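Local coordinates for protein DNA polymerase III beta subunit (Streptococcus pyogenes, PDB 2AVT) that probably forms a ring-shaped dimer that encircles DNA and slides along it, tethering the replicative polymerase to its template, at residues 132-137 / 223-228. Residues are numbered along the deposited sequence; the frame is centred on the assembly and turned at random.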
# COMPACT_ATOMS: atom_id res chain seq x y z
N GLU A 132 -24.96 15.52 29.88
CA GLU A 132 -25.64 15.03 31.07
C GLU A 132 -26.12 13.59 30.87
O GLU A 132 -26.48 13.20 29.76
CB GLU A 132 -26.83 15.94 31.40
CG GLU A 132 -27.60 15.56 32.65
CD GLU A 132 -28.47 16.68 33.17
OE1 GLU A 132 -28.41 17.80 32.60
OE2 GLU A 132 -29.22 16.46 34.15
N ASN A 133 -26.12 12.81 31.95
CA ASN A 133 -26.55 11.41 31.91
C ASN A 133 -25.81 10.59 30.86
O ASN A 133 -26.38 10.18 29.85
CB ASN A 133 -28.06 11.33 31.64
CG ASN A 133 -28.87 12.03 32.71
OD1 ASN A 133 -28.84 11.64 33.88
ND2 ASN A 133 -29.61 13.07 32.32
N PRO A 134 -24.53 10.31 31.11
CA PRO A 134 -23.67 9.54 30.22
C PRO A 134 -23.81 8.03 30.33
O PRO A 134 -23.99 7.49 31.43
CB PRO A 134 -22.28 9.99 30.62
CG PRO A 134 -22.43 10.10 32.11
CD PRO A 134 -23.76 10.82 32.26
N LEU A 135 -23.74 7.35 29.19
CA LEU A 135 -23.78 5.90 29.16
C LEU A 135 -22.30 5.53 29.12
O LEU A 135 -21.57 5.98 28.23
CB LEU A 135 -24.46 5.39 27.89
CG LEU A 135 -24.22 3.90 27.62
CD1 LEU A 135 -24.89 3.07 28.70
CD2 LEU A 135 -24.74 3.52 26.24
N ILE A 136 -21.85 4.74 30.08
CA ILE A 136 -20.45 4.36 30.12
C ILE A 136 -20.20 2.97 29.56
O ILE A 136 -20.76 1.99 30.04
CB ILE A 136 -19.92 4.43 31.56
CG1 ILE A 136 -20.17 5.82 32.14
CG2 ILE A 136 -18.44 4.13 31.59
CD1 ILE A 136 -19.57 6.02 33.51
N LEU A 137 -19.36 2.89 28.53
CA LEU A 137 -19.03 1.61 27.91
C LEU A 137 -17.53 1.41 27.84
O LEU A 137 -16.77 2.35 27.62
CB LEU A 137 -19.61 1.53 26.50
CG LEU A 137 -21.13 1.61 26.36
CD1 LEU A 137 -21.51 1.54 24.88
CD2 LEU A 137 -21.77 0.47 27.13
N GLU A 223 -17.49 7.73 27.43
CA GLU A 223 -18.82 8.15 27.80
C GLU A 223 -19.55 8.38 26.48
O GLU A 223 -19.01 9.00 25.57
CB GLU A 223 -18.77 9.45 28.59
CG GLU A 223 -18.05 9.35 29.91
CD GLU A 223 -18.03 10.68 30.64
OE1 GLU A 223 -17.45 11.65 30.10
OE2 GLU A 223 -18.58 10.75 31.76
N VAL A 224 -20.78 7.88 26.38
CA VAL A 224 -21.56 8.03 25.15
C VAL A 224 -22.78 8.92 25.41
O VAL A 224 -23.58 8.65 26.31
CB VAL A 224 -22.05 6.66 24.63
CG1 VAL A 224 -22.69 6.82 23.26
CG2 VAL A 224 -20.90 5.68 24.55
N PHE A 225 -22.92 9.99 24.63
CA PHE A 225 -24.04 10.91 24.77
C PHE A 225 -24.86 10.93 23.48
O PHE A 225 -24.30 10.81 22.38
CB PHE A 225 -23.55 12.33 25.06
CG PHE A 225 -22.70 12.43 26.29
CD1 PHE A 225 -23.28 12.64 27.53
CD2 PHE A 225 -21.32 12.31 26.21
CE1 PHE A 225 -22.49 12.72 28.67
CE2 PHE A 225 -20.54 12.38 27.33
CZ PHE A 225 -21.12 12.59 28.57
N PHE A 226 -26.17 11.07 23.61
CA PHE A 226 -27.04 11.08 22.43
C PHE A 226 -27.79 12.38 22.23
O PHE A 226 -28.08 13.11 23.18
CB PHE A 226 -28.08 9.95 22.50
CG PHE A 226 -27.50 8.58 22.67
CD1 PHE A 226 -27.04 8.15 23.90
CD2 PHE A 226 -27.46 7.70 21.60
CE1 PHE A 226 -26.56 6.86 24.07
CE2 PHE A 226 -26.97 6.41 21.75
CZ PHE A 226 -26.52 5.99 23.00
N SER A 227 -28.10 12.65 20.97
CA SER A 227 -28.88 13.81 20.57
C SER A 227 -29.64 13.22 19.40
O SER A 227 -29.34 12.10 18.97
CB SER A 227 -27.98 14.96 20.10
OG SER A 227 -27.64 14.83 18.73
N PRO A 228 -30.63 13.94 18.86
CA PRO A 228 -31.37 13.36 17.73
C PRO A 228 -30.53 13.21 16.46
O PRO A 228 -30.66 12.22 15.73
CB PRO A 228 -32.53 14.33 17.54
CG PRO A 228 -32.71 14.94 18.91
CD PRO A 228 -31.29 15.16 19.35
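The Phe225 ring meets Pro134 obliquely, with Phe225 CE1 3.4 Å from Pro134 CB, while the carbonyl oxygen of Glu132 lies in the ring plane at its edge, 3.9 Å from Phe225 CD1. The second ring, Phe226, receives Leu135 at its edge, near the plane, where Leu135 CD2 comes to 4.4 Å from Phe226 CE1. Both rings belong to strand 221-226, which pairs antiparallel with 135-138; this pair closes the end, within this chain, of a continuous antiparallel sheet that joins the central and N-terminal domains of the beta subunit through the neighbouring strands 238-243 and 52-59, as in the ring-shaped processivity factors of this family.

Leu135 and Val224 form the hydrogen-bonded pair. Val224 N donates to Leu135 O at 2.8 Å, in the carbonyl plane, and Leu135 N returns a longer, straighter bond to Val224 O (3.2 Å, 170° at the hydrogen). Leu135 O also takes a CA-H contact from Glu223. The next pair, Ile136 with Glu223, is non-hydrogen-bonded.

Leu135 and Val224 share one face of the sheet, and Val224 CG2, anti to its own carbonyl carbon, reaches Leu137 CD1 at 4.2 Å. On that face Val224 is buried, touching Leu137 on one neighbouring strand and Ile231 and Phe233 on the other, 230-234, and Phe226 packs further on against Phe199.

Glu223 shares the other face with Ile136. Its side chain runs alongside Pro134, pointing the same way, with Glu223 OE2 3.9 Å from Pro134 CG, while OE1 forms a salt bridge with Arg234 NH2.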